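PDB 4NES: UDP-N-acetylglucosamine 2-epimerase from Methanocaldococcus jannaschii, which probably catalyses the reversible epimerisation at C-2 that interconverts UDP-N-acetylglucosamine and UDP-N-acetylmannosamine. Local coordinates for residues P56-N61 / L83-D88; K180-N185 / G270-L275; N211-E216 / H241-K246. All coordinates share one frame; numbering follows the deposited sequence.

Interaction 1: residues P56-N61 / L83-D88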
loop_
_atom_site.group_PDB
_atom_site.type_symbol
_atom_site.label_atom_id
_atom_site.label_comp_id
_atom_site.label_asym_id
_atom_site.label_seq_id
_atom_site.Cartn_x
_atom_site.Cartn_y
_atom_site.Cartn_z
ATOM N N PRO A 56 -11.458 4.319 -23.943
ATOM C CA PRO A 56 -10.721 5.056 -22.918
ATOM C C PRO A 56 -10.162 6.364 -23.475
ATOM O O PRO A 56 -9.783 6.430 -24.650
ATOM C CB PRO A 56 -9.568 4.112 -22.585
ATOM C CG PRO A 56 -10.112 2.747 -22.851
ATOM C CD PRO A 56 -10.983 2.928 -24.078
ATOM N N LYS A 57 -10.120 7.396 -22.641
ATOM C CA LYS A 57 -9.488 8.649 -23.031
ATOM C C LYS A 57 -7.967 8.508 -23.025
ATOM O O LYS A 57 -7.272 9.133 -23.833
ATOM C CB LYS A 57 -9.923 9.782 -22.100
ATOM C CG LYS A 57 -9.417 11.146 -22.531
ATOM C CD LYS A 57 -10.002 12.252 -21.680
ATOM C CE LYS A 57 -9.411 13.593 -22.079
ATOM N NZ LYS A 57 -10.131 14.729 -21.432
ATOM N N TYR A 58 -7.458 7.683 -22.110
ATOM C CA TYR A 58 -6.024 7.436 -21.998
ATOM C C TYR A 58 -5.743 5.949 -22.034
ATOM O O TYR A 58 -6.427 5.163 -21.373
ATOM C CB TYR A 58 -5.457 8.021 -20.695
ATOM C CG TYR A 58 -5.465 9.523 -20.680
ATOM C CD1 TYR A 58 -4.411 10.238 -21.222
ATOM C CD2 TYR A 58 -6.532 10.229 -20.142
ATOM C CE1 TYR A 58 -4.411 11.621 -21.229
ATOM C CE2 TYR A 58 -6.541 11.618 -20.147
ATOM C CZ TYR A 58 -5.478 12.304 -20.691
ATOM O OH TYR A 58 -5.473 13.685 -20.703
ATOM N N ASN A 59 -4.740 5.576 -22.821
ATOM C CA ASN A 59 -4.197 4.223 -22.830
ATOM C C ASN A 59 -2.725 4.312 -22.468
ATOM O O ASN A 59 -1.940 4.945 -23.182
ATOM C CB ASN A 59 -4.361 3.598 -24.211
ATOM C CG ASN A 59 -5.799 3.329 -24.555
ATOM O OD1 ASN A 59 -6.389 2.349 -24.097
ATOM N ND2 ASN A 59 -6.379 4.194 -25.387
ATOM N N LEU A 60 -2.346 3.703 -21.351
ATOM C CA LEU A 60 -0.987 3.864 -20.839
ATOM C C LEU A 60 -0.014 2.814 -21.388
ATOM O O LEU A 60 1.203 2.978 -21.287
ATOM C CB LEU A 60 -0.988 3.851 -19.307
ATOM C CG LEU A 60 -1.986 4.815 -18.663
ATOM C CD1 LEU A 60 -1.836 4.824 -17.156
ATOM C CD2 LEU A 60 -1.831 6.220 -19.222
ATOM N N ASN A 61 -0.562 1.743 -21.965
ATOM C CA ASN A 61 0.233 0.719 -22.652
ATOM C C ASN A 61 1.296 0.063 -21.762
ATOM O O ASN A 61 2.413 -0.194 -22.207
ATOM C CB ASN A 61 0.887 1.307 -23.908
ATOM C CG ASN A 61 -0.115 1.951 -24.841
ATOM O OD1 ASN A 61 0.036 3.114 -25.227
ATOM N ND2 ASN A 61 -1.140 1.204 -25.216
ATOM N N LEU A 83 -2.216 14.361 -12.754
ATOM C CA LEU A 83 -1.706 15.726 -12.602
ATOM C C LEU A 83 -2.264 16.676 -13.661
ATOM O O LEU A 83 -2.434 17.870 -13.403
ATOM C CB LEU A 83 -0.178 15.738 -12.652
ATOM C CG LEU A 83 0.518 15.262 -11.378
ATOM C CD1 LEU A 83 2.013 15.114 -11.606
ATOM C CD2 LEU A 83 0.248 16.218 -10.225
ATOM N N LYS A 84 -2.534 16.146 -14.850
ATOM C CA LYS A 84 -3.083 16.945 -15.933
ATOM C C LYS A 84 -4.585 17.121 -15.791
ATOM O O LYS A 84 -5.095 18.242 -15.883
ATOM C CB LYS A 84 -2.776 16.301 -17.278
ATOM C CG LYS A 84 -3.502 16.967 -18.425
ATOM C CD LYS A 84 -3.263 16.230 -19.726
ATOM C CE LYS A 84 -3.903 16.962 -20.885
ATOM N NZ LYS A 84 -3.579 16.313 -22.179
ATOM N N GLU A 85 -5.288 16.017 -15.559
ATOM C CA GLU A 85 -6.748 16.016 -15.578
ATOM C C GLU A 85 -7.393 16.428 -14.262
ATOM O O GLU A 85 -8.517 16.926 -14.247
ATOM C CB GLU A 85 -7.279 14.649 -16.035
ATOM C CG GLU A 85 -6.915 14.298 -17.472
ATOM C CD GLU A 85 -7.519 15.248 -18.508
ATOM O OE1 GLU A 85 -8.427 16.039 -18.167
ATOM O OE2 GLU A 85 -7.081 15.194 -19.675
ATOM N N LYS A 86 -6.682 16.222 -13.159
ATOM C CA LYS A 86 -7.169 16.625 -11.839
ATOM C C LYS A 86 -8.625 16.261 -11.521
ATOM O O LYS A 86 -9.429 17.134 -11.190
ATOM C CB LYS A 86 -6.913 18.121 -11.620
ATOM C CG LYS A 86 -5.436 18.494 -11.764
ATOM C CD LYS A 86 -5.187 19.963 -11.441
ATOM C CE LYS A 86 -5.986 20.888 -12.343
ATOM N NZ LYS A 86 -5.554 20.840 -13.769
ATOM N N PRO A 87 -8.976 14.967 -11.607
ATOM C CA PRO A 87 -10.327 14.593 -11.180
ATOM C C PRO A 87 -10.419 14.754 -9.675
ATOM O O PRO A 87 -9.377 14.821 -9.007
ATOM C CB PRO A 87 -10.409 13.105 -11.545
ATOM C CG PRO A 87 -8.994 12.629 -11.434
ATOM C CD PRO A 87 -8.151 13.786 -11.936
ATOM N N ASP A 88 -11.615 14.812 -9.113
ATOM C CA ASP A 88 -11.652 14.823 -7.658
ATOM C C ASP A 88 -12.091 13.488 -7.056
ATOM O O ASP A 88 -12.079 13.328 -5.841
ATOM C CB ASP A 88 -12.441 16.000 -7.092
ATOM C CG ASP A 88 -13.829 16.097 -7.658
ATOM O OD1 ASP A 88 -14.335 15.100 -8.197
ATOM O OD2 ASP A 88 -14.423 17.188 -7.561
HETATM O O HOH W 1 -10.756 14.215 -18.781
HETATM O O HOH W 2 -7.634 16.557 -22.404
#

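Interaction 2: residues K180-N185 / G270-L275. With UDP (uridine-5'-diphosphate), chain C.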
loop_
_atom_site.group_PDB
_atom_site.type_symbol
_atom_site.label_atom_id
_atom_site.label_comp_id
_atom_site.label_asym_id
_atom_site.label_seq_id
_atom_site.Cartn_x
_atom_site.Cartn_y
_atom_site.Cartn_z
ATOM N N LYS A 180 -29.798 -12.171 -20.532
ATOM C CA LYS A 180 -30.891 -12.190 -21.502
ATOM C C LYS A 180 -30.436 -11.715 -22.889
ATOM O O LYS A 180 -30.919 -12.226 -23.896
ATOM C CB LYS A 180 -32.135 -11.437 -21.003
ATOM C CG LYS A 180 -31.984 -9.936 -20.889
ATOM C CD LYS A 180 -33.322 -9.271 -20.547
ATOM C CE LYS A 180 -33.435 -8.945 -19.059
ATOM N NZ LYS A 180 -34.684 -8.200 -18.723
ATOM N N ILE A 181 -29.482 -10.782 -22.939
ATOM C CA ILE A 181 -28.879 -10.380 -24.215
ATOM C C ILE A 181 -28.199 -11.570 -24.893
ATOM O O ILE A 181 -28.403 -11.831 -26.083
ATOM C CB ILE A 181 -27.837 -9.260 -24.040
ATOM C CG1 ILE A 181 -28.493 -7.988 -23.488
ATOM C CG2 ILE A 181 -27.144 -8.961 -25.361
ATOM C CD1 ILE A 181 -27.553 -6.794 -23.400
ATOM N N ALA A 182 -27.385 -12.289 -24.128
ATOM C CA ALA A 182 -26.701 -13.470 -24.632
ATOM C C ALA A 182 -27.698 -14.506 -25.156
ATOM O O ALA A 182 -27.552 -15.011 -26.276
ATOM C CB ALA A 182 -25.824 -14.065 -23.545
ATOM N N GLU A 183 -28.717 -14.801 -24.352
ATOM C CA GLU A 183 -29.725 -15.793 -24.704
ATOM C C GLU A 183 -30.471 -15.454 -25.996
ATOM O O GLU A 183 -30.863 -16.360 -26.741
ATOM C CB GLU A 183 -30.727 -15.953 -23.556
ATOM C CG GLU A 183 -30.171 -16.607 -22.310
ATOM C CD GLU A 183 -31.100 -16.465 -21.118
ATOM O OE1 GLU A 183 -32.038 -15.641 -21.182
ATOM O OE2 GLU A 183 -30.890 -17.170 -20.113
ATOM N N LYS A 184 -30.676 -14.168 -26.265
ATOM C CA LYS A 184 -31.479 -13.763 -27.425
ATOM C C LYS A 184 -30.646 -13.380 -28.641
ATOM O O LYS A 184 -31.187 -12.926 -29.650
ATOM C CB LYS A 184 -32.423 -12.607 -27.077
ATOM C CG LYS A 184 -33.385 -12.904 -25.937
ATOM C CD LYS A 184 -33.932 -14.321 -26.021
ATOM C CE LYS A 184 -34.884 -14.613 -24.874
ATOM N NZ LYS A 184 -36.123 -13.790 -24.973
ATOM N N ASN A 185 -29.334 -13.558 -28.557
ATOM C CA ASN A 185 -28.477 -13.242 -29.688
ATOM C C ASN A 185 -28.107 -14.479 -30.485
ATOM O O ASN A 185 -27.544 -15.430 -29.949
ATOM C CB ASN A 185 -27.201 -12.531 -29.238
ATOM C CG ASN A 185 -26.383 -12.047 -30.415
ATOM O OD1 ASN A 185 -25.467 -12.730 -30.877
ATOM N ND2 ASN A 185 -26.737 -10.876 -30.936
ATOM N N GLY A 270 -15.711 -13.941 -25.234
ATOM C CA GLY A 270 -16.406 -12.754 -24.756
ATOM C C GLY A 270 -17.353 -13.075 -23.613
ATOM O O GLY A 270 -17.642 -14.246 -23.337
ATOM N N TYR A 271 -17.823 -12.032 -22.938
ATOM C CA TYR A 271 -18.689 -12.202 -21.774
ATOM C C TYR A 271 -20.013 -12.892 -22.108
ATOM O O TYR A 271 -20.478 -13.753 -21.365
ATOM C CB TYR A 271 -18.949 -10.847 -21.126
ATOM C CG TYR A 271 -19.558 -10.928 -19.750
ATOM C CD1 TYR A 271 -19.024 -11.763 -18.787
ATOM C CD2 TYR A 271 -20.663 -10.145 -19.413
ATOM C CE1 TYR A 271 -19.569 -11.829 -17.519
ATOM C CE2 TYR A 271 -21.214 -10.205 -18.141
ATOM C CZ TYR A 271 -20.657 -11.057 -17.203
ATOM O OH TYR A 271 -21.192 -11.125 -15.935
ATOM N N LEU A 272 -20.621 -12.521 -23.227
ATOM C CA LEU A 272 -21.902 -13.115 -23.599
ATOM C C LEU A 272 -21.754 -14.613 -23.837
ATOM O O LEU A 272 -22.562 -15.431 -23.369
ATOM C CB LEU A 272 -22.471 -12.436 -24.846
ATOM C CG LEU A 272 -22.702 -10.937 -24.716
ATOM C CD1 LEU A 272 -23.201 -10.387 -26.049
ATOM C CD2 LEU A 272 -23.698 -10.634 -23.610
ATOM N N GLU A 273 -20.706 -14.965 -24.568
ATOM C CA GLU A 273 -20.389 -16.352 -24.835
ATOM C C GLU A 273 -20.102 -17.110 -23.535
ATOM O O GLU A 273 -20.583 -18.229 -23.334
ATOM C CB GLU A 273 -19.192 -16.424 -25.789
ATOM C CG GLU A 273 -19.517 -15.972 -27.221
ATOM C CD GLU A 273 -19.528 -14.467 -27.396
ATOM O OE1 GLU A 273 -19.039 -13.733 -26.506
ATOM O OE2 GLU A 273 -20.033 -14.007 -28.440
ATOM N N PHE A 274 -19.324 -16.496 -22.647
ATOM C CA PHE A 274 -18.957 -17.183 -21.417
ATOM C C PHE A 274 -20.150 -17.377 -20.484
ATOM O O PHE A 274 -20.271 -18.421 -19.840
ATOM C CB PHE A 274 -17.799 -16.489 -20.697
ATOM C CG PHE A 274 -17.112 -17.384 -19.718
ATOM C CD1 PHE A 274 -16.321 -18.425 -20.171
ATOM C CD2 PHE A 274 -17.294 -17.222 -18.353
ATOM C CE1 PHE A 274 -15.701 -19.286 -19.277
ATOM C CE2 PHE A 274 -16.664 -18.078 -17.456
ATOM C CZ PHE A 274 -15.876 -19.110 -17.929
ATOM N N LEU A 275 -21.035 -16.385 -20.407
ATOM C CA LEU A 275 -22.246 -16.528 -19.604
ATOM C C LEU A 275 -23.070 -17.719 -20.067
ATOM O O LEU A 275 -23.616 -18.458 -19.256
ATOM C CB LEU A 275 -23.108 -15.268 -19.689
ATOM C CG LEU A 275 -22.630 -14.075 -18.872
ATOM C CD1 LEU A 275 -23.496 -12.878 -19.233
ATOM C CD2 LEU A 275 -22.716 -14.360 -17.375
HETATM N N1 UDP C . -14.842 -14.497 -18.453
HETATM C C2 UDP C . -15.124 -14.272 -19.758
HETATM N N3 UDP C . -14.635 -15.104 -20.703
HETATM C C4 UDP C . -13.860 -16.168 -20.399
HETATM C C5 UDP C . -13.544 -16.432 -19.059
HETATM C C6 UDP C . -14.055 -15.553 -18.097
HETATM O O2 UDP C . -15.827 -13.314 -20.089
HETATM O O4 UDP C . -13.375 -16.990 -21.413
HETATM C "C1'" UDP C . -15.306 -13.599 -17.381
HETATM C "C2'" UDP C . -16.135 -14.148 -16.343
HETATM O "O2'" UDP C . -17.469 -14.266 -16.783
HETATM C "C3'" UDP C . -15.936 -13.214 -15.226
HETATM C "C4'" UDP C . -14.593 -12.694 -15.435
HETATM O "O4'" UDP C . -14.140 -13.185 -16.672
HETATM O "O3'" UDP C . -16.847 -12.150 -15.203
HETATM C "C5'" UDP C . -13.609 -13.141 -14.408
HETATM O "O5'" UDP C . -12.301 -12.724 -14.715
HETATM P PA UDP C . -11.020 -13.569 -14.320
HETATM O O1A UDP C . -10.008 -13.426 -15.436
HETATM O O2A UDP C . -11.425 -15.008 -14.084
HETATM O O3A UDP C . -10.374 -12.916 -13.038
HETATM P PB UDP C . -10.741 -12.888 -11.514
HETATM O O1B UDP C . -12.246 -12.742 -11.343
HETATM O O2B UDP C . -10.211 -14.140 -10.864
HETATM O O3B UDP C . -9.992 -11.677 -11.031
#

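Interaction 3: residues N211-E216 / H241-K246. With UD1 (uridine-diphosphate-N-acetylglucosamine), chain B.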
loop_
_atom_site.group_PDB
_atom_site.type_symbol
_atom_site.label_atom_id
_atom_site.label_comp_id
_atom_site.label_asym_id
_atom_site.label_seq_id
_atom_site.Cartn_x
_atom_site.Cartn_y
_atom_site.Cartn_z
ATOM N N ASN A 211 -1.456 -21.163 -8.407
ATOM C CA ASN A 211 -1.811 -22.459 -8.986
ATOM C C ASN A 211 -1.078 -22.786 -10.274
ATOM O O ASN A 211 -0.781 -23.948 -10.545
ATOM C CB ASN A 211 -3.313 -22.526 -9.292
ATOM C CG ASN A 211 -4.149 -22.857 -8.076
ATOM O OD1 ASN A 211 -3.676 -23.477 -7.124
ATOM N ND2 ASN A 211 -5.418 -22.463 -8.113
ATOM N N VAL A 212 -0.816 -21.781 -11.099
ATOM C CA VAL A 212 -0.296 -22.069 -12.429
ATOM C C VAL A 212 1.190 -21.749 -12.569
ATOM O O VAL A 212 1.839 -22.231 -13.493
ATOM C CB VAL A 212 -1.114 -21.357 -13.550
ATOM C CG1 VAL A 212 -2.616 -21.662 -13.421
ATOM C CG2 VAL A 212 -0.871 -19.841 -13.531
ATOM N N ASP A 213 1.727 -20.946 -11.656
ATOM C CA ASP A 213 3.159 -20.627 -11.680
ATOM C C ASP A 213 3.981 -21.699 -10.964
ATOM O O ASP A 213 5.206 -21.709 -11.064
ATOM C CB ASP A 213 3.459 -19.287 -11.004
ATOM C CG ASP A 213 2.894 -18.093 -11.745
ATOM O OD1 ASP A 213 2.308 -18.240 -12.845
ATOM O OD2 ASP A 213 3.046 -16.976 -11.209
ATOM N N ASN A 214 3.292 -22.569 -10.231
ATOM C CA ASN A 214 3.891 -23.613 -9.394
ATOM C C ASN A 214 3.652 -24.942 -10.101
ATOM O O ASN A 214 2.524 -25.434 -10.128
ATOM C CB ASN A 214 3.183 -23.586 -8.025
ATOM C CG ASN A 214 3.694 -24.632 -7.040
ATOM O OD1 ASN A 214 4.168 -25.701 -7.411
ATOM N ND2 ASN A 214 3.554 -24.325 -5.755
ATOM N N LYS A 215 4.708 -25.529 -10.667
ATOM C CA LYS A 215 4.546 -26.706 -11.524
ATOM C C LYS A 215 3.886 -27.911 -10.853
ATOM O O LYS A 215 3.041 -28.573 -11.455
ATOM C CB LYS A 215 5.869 -27.127 -12.171
ATOM C CG LYS A 215 5.733 -28.386 -13.033
ATOM C CD LYS A 215 7.047 -28.805 -13.657
ATOM C CE LYS A 215 6.860 -30.027 -14.544
ATOM N NZ LYS A 215 8.103 -30.352 -15.302
ATOM N N GLU A 216 4.253 -28.214 -9.616
ATOM C CA GLU A 216 3.670 -29.402 -9.005
ATOM C C GLU A 216 2.208 -29.174 -8.560
ATOM O O GLU A 216 1.411 -30.114 -8.542
ATOM C CB GLU A 216 4.583 -29.980 -7.916
ATOM C CG GLU A 216 5.985 -30.378 -8.444
ATOM C CD GLU A 216 5.963 -31.540 -9.443
ATOM O OE1 GLU A 216 5.340 -32.576 -9.141
ATOM O OE2 GLU A 216 6.572 -31.433 -10.528
ATOM N N HIS A 241 -6.696 -19.132 -19.880
ATOM C CA HIS A 241 -6.113 -17.804 -19.705
ATOM C C HIS A 241 -4.713 -17.803 -20.309
ATOM O O HIS A 241 -4.022 -18.815 -20.243
ATOM C CB HIS A 241 -6.032 -17.539 -18.202
ATOM C CG HIS A 241 -5.666 -16.135 -17.828
ATOM N ND1 HIS A 241 -4.403 -15.612 -18.009
ATOM C CD2 HIS A 241 -6.383 -15.169 -17.196
ATOM C CE1 HIS A 241 -4.370 -14.376 -17.551
ATOM N NE2 HIS A 241 -5.551 -14.085 -17.040
ATOM N N PRO A 242 -4.293 -16.683 -20.912
ATOM C CA PRO A 242 -2.966 -16.689 -21.547
ATOM C C PRO A 242 -1.799 -16.939 -20.580
ATOM O O PRO A 242 -0.801 -17.523 -21.002
ATOM C CB PRO A 242 -2.869 -15.303 -22.187
ATOM C CG PRO A 242 -3.898 -14.462 -21.464
ATOM C CD PRO A 242 -5.022 -15.428 -21.163
ATOM N N ARG A 243 -1.906 -16.515 -19.326
ATOM C CA ARG A 243 -0.878 -16.862 -18.343
ATOM C C ARG A 243 -0.771 -18.376 -18.229
ATOM O O ARG A 243 0.323 -18.952 -18.235
ATOM C CB ARG A 243 -1.244 -16.288 -16.977
ATOM C CG ARG A 243 -0.142 -16.410 -15.942
ATOM C CD ARG A 243 -0.683 -16.236 -14.530
ATOM N NE ARG A 243 0.409 -16.047 -13.577
ATOM C CZ ARG A 243 0.806 -14.866 -13.122
ATOM N NH1 ARG A 243 0.193 -13.746 -13.500
ATOM N NH2 ARG A 243 1.821 -14.804 -12.271
ATOM N N THR A 244 -1.919 -19.026 -18.124
ATOM C CA THR A 244 -1.979 -20.461 -17.916
ATOM C C THR A 244 -1.480 -21.242 -19.124
ATOM O O THR A 244 -0.794 -22.255 -18.965
ATOM C CB THR A 244 -3.403 -20.857 -17.553
ATOM O OG1 THR A 244 -3.823 -20.034 -16.458
ATOM C CG2 THR A 244 -3.490 -22.330 -17.169
ATOM N N LYS A 245 -1.804 -20.772 -20.325
ATOM C CA LYS A 245 -1.286 -21.404 -21.535
ATOM C C LYS A 245 0.239 -21.361 -21.533
ATOM O O LYS A 245 0.898 -22.361 -21.842
ATOM C CB LYS A 245 -1.840 -20.705 -22.779
ATOM C CG LYS A 245 -1.461 -21.403 -24.081
ATOM C CD LYS A 245 -2.203 -20.809 -25.267
ATOM C CE LYS A 245 -1.994 -21.655 -26.515
ATOM N NZ LYS A 245 -2.807 -21.172 -27.663
ATOM N N LYS A 246 0.790 -20.209 -21.159
ATOM C CA LYS A 246 2.235 -20.002 -21.160
ATOM C C LYS A 246 2.892 -20.928 -20.150
ATOM O O LYS A 246 3.916 -21.559 -20.444
ATOM C CB LYS A 246 2.562 -18.538 -20.853
ATOM C CG LYS A 246 4.049 -18.259 -20.670
ATOM C CD LYS A 246 4.299 -16.778 -20.447
ATOM C CE LYS A 246 3.792 -16.331 -19.090
ATOM N NZ LYS A 246 4.081 -14.889 -18.881
HETATM C "C1'" UD1 B . -4.272 -10.407 -13.590
HETATM C "C2'" UD1 B . -4.532 -10.084 -12.150
HETATM C "C3'" UD1 B . -5.454 -11.031 -11.550
HETATM C "C4'" UD1 B . -6.705 -11.183 -12.304
HETATM C "C5'" UD1 B . -6.418 -11.434 -13.762
HETATM C "C6'" UD1 B . -7.641 -11.396 -14.598
HETATM C "C7'" UD1 B . -2.544 -8.958 -10.983
HETATM C "C8'" UD1 B . -1.274 -9.158 -10.211
HETATM N "N2'" UD1 B . -3.258 -10.147 -11.388
HETATM O "O1'" UD1 B . -3.662 -11.645 -13.670
HETATM O "O3'" UD1 B . -5.748 -10.621 -10.203
HETATM O "O4'" UD1 B . -7.482 -12.252 -11.786
HETATM O "O5'" UD1 B . -5.550 -10.435 -14.288
HETATM O "O6'" UD1 B . -7.616 -12.230 -15.696
HETATM O "O7'" UD1 B . -2.946 -7.825 -11.259
HETATM N N1 UD1 B . -1.154 -12.078 -20.919
HETATM C C2 UD1 B . -1.400 -12.035 -22.230
HETATM N N3 UD1 B . -2.256 -11.146 -22.728
HETATM C C4 UD1 B . -2.879 -10.263 -21.935
HETATM C C5 UD1 B . -2.648 -10.281 -20.567
HETATM C C6 UD1 B . -1.763 -11.221 -20.065
HETATM O O2 UD1 B . -0.855 -12.816 -22.986
HETATM O O4 UD1 B . -3.750 -9.358 -22.467
HETATM C C1B UD1 B . -0.218 -13.072 -20.344
HETATM C C2B UD1 B . 1.201 -12.668 -20.367
HETATM O "O2'" UD1 B . 2.009 -13.798 -20.586
HETATM C C3B UD1 B . 1.421 -12.155 -19.035
HETATM C C4B UD1 B . 0.591 -13.069 -18.210
HETATM O O4B UD1 B . -0.555 -13.363 -18.986
HETATM O O3B UD1 B . 2.767 -12.130 -18.629
HETATM C C5B UD1 B . 0.169 -12.460 -16.921
HETATM O O5B UD1 B . -0.448 -11.203 -17.026
HETATM P PA UD1 B . -0.705 -10.346 -15.757
HETATM O O1A UD1 B . 0.609 -10.052 -15.102
HETATM O O2A UD1 B . -1.434 -9.106 -16.158
HETATM O O3A UD1 B . -1.516 -11.204 -14.730
HETATM P PB UD1 B . -2.830 -12.083 -14.936
HETATM O O1B UD1 B . -2.451 -13.515 -14.742
HETATM O O2B UD1 B . -3.524 -11.732 -16.224
#

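Interaction 1: residues P56-N61 / L83-D88
Tyr58 and Glu85 meet through a single oxygen: the phenol OH of Tyr58 donates a hydrogen bond to OE2 of Glu85, modelled at 2.4 Å. A length this short is best treated as doubtful, although the pairing itself is clear. OE2 lies at the edge of the ring, in its plane, while the carboxylate is turned 59° from that plane. The same oxygen faces a second partner, since Lys57 NZ forms a long salt bridge to Glu85 OE2 at 3.6 Å. Water reinforces this loose ion pair twice. One molecule accepts from Lys57 NZ at 2.8 Å and gives a weak bond to Glu85 OE1, and another accepts weakly from the amine and donates to Glu85 OE2 at 3.1 Å. Lys2 NZ makes a salt bridge to OE1, so both carboxylate oxygens have a basic neighbour, which would be expected to favour the ionised form.

Chain shape explains how Lys57 and Glu85 come together. Lys57 is fully extended, with CG anti to the backbone N (chi1 -174°), and reaches in from the direction opposite to Glu85, whose chain bends at chi2 (-63°). Packing is modest: the stem of Lys84 runs past the phenol, its CD 3.5 Å from Tyr58 OH, and Glu85 CG lies 3.8 Å from Tyr58 CE2.

The contact is at the surface, at one margin of a Rossmann-like domain. Strand 58-59 is an outermost strand of the parallel sheet and pairs with strand 30-34, while the Tyr58 ring also touches Val81 of helix 67-85. That helix closes at Glu85, and Lys86, with positive phi, turns the chain toward strand 89-93, completing a beta-alpha-beta crossover from the sheet edge to its interior.

Interaction 2: residues K180-N185 / G270-L275
Ala182 and Leu272 show how a small residue lets two helices come close, their CA atoms being only 4.9 Å apart. The methyl of Ala182 presses on the opposing backbone as well as on the side chain: its CB is 3.5 Å from Leu272 O and 3.9 Å from Leu272 CB. Leu272 has CG anti to the carbonyl carbon (chi1 -59°), a setting that carries CD2 back over the alanine and to within 4.2 Å of Ile181 CG2.

Outside this core, Val188 of helix 186-195 also touches Leu272, and Glu50 takes a hydrogen bond from the Leu272 backbone N at the start of the helix. Gly270 is the N-cap, its carbonyl receiving Phe274 N. Other residues of helix 271-280 face the nucleotide. Phe274 lays one ring face over the uracil, with UDP C5 3.4 Å above the ring centre, while Tyr271 brings its edge to the ribose, CE1 being 3.3 Å from UDP O2'. The tyrosine hydroxyl is hydrogen-bonded to Thr175, which ties it to helix 170-183, and to Glu294, which also binds UDP.

Between the two segments themselves there is no hydrogen bond or ion pair. The join therefore depends on close van der Waals fit, mostly apolar, whereas the pocket side of helix 271-280 adds aromatic surface for the base and ribose.

Interaction 3: residues N211-E216 / H241-K246
Arg243 divides its guanidinium between a protein carboxylate and a bound diphosphate. It takes Asp213 side-on: NE donates to Asp213 OD1 at 3.0 Å, and NH2 donates to OD2 of the same residue at 2.7 Å, nearly straight at 170° and into the syn lone pair. The two flat groups are only 21° from coplanar, as suits a two-point salt bridge. NH1 is then turned to the ligand and donates to UD1 O1B at 2.9 Å. An extended chain from CG to NE, with CG anti to the backbone N (chi1 -171°), spans the distance.

Val212 lies against this arm, its CG2 3.7 Å from Arg243 CD and near the guanidinium edge, while its CG1 meets Thr244, whose hydroxyl is hydrogen-bonded to Leu206 O. Arg247 also forms a salt bridge with Asp213 OD1, so two arginines hold the acid, sharing OD1. A leucine in place of Arg243 would probably leave the diphosphate oxygen without this donor and Asp213 with a charge only partly matched and freer to turn.

His241 works at both ends of its ring: ND1 caps the helix by accepting from Arg243 N at 3.0 Å, and NE2 donates to UD1 O6' at 3.1 Å. Its ring stacks on His207, the probable active-site residue, and Lys246 NZ bonds the ribose hydroxyl O2' of UD1. A helix N-terminus after a parallel strand, set against a nucleotide sugar in the interdomain cleft, is characteristic of the GT-B fold; in bacterial relatives UDP-GlcNAc held beside the UDP site acts as an allosteric activator.

Following the chain from its N terminus, interaction 1 closes first: a short loop, largely helix 67-85, returns beside edge strand 58-59 of the first parallel sheet. It is complete before interaction 2 opens at 180-185, on the helix that follows that sheet's last strand, 164-166. Interaction 2 closes only at 270-275, and interaction 3 is nested within its loop, tying the region around Val212 and Asp213 to the start of helix 242-250 in the second domain. None crosses another. The centres of interactions 2 and 3 are 27 Å apart, yet each borders a bound nucleotide, whereas interaction 1 lies on the first domain's surface, away from both.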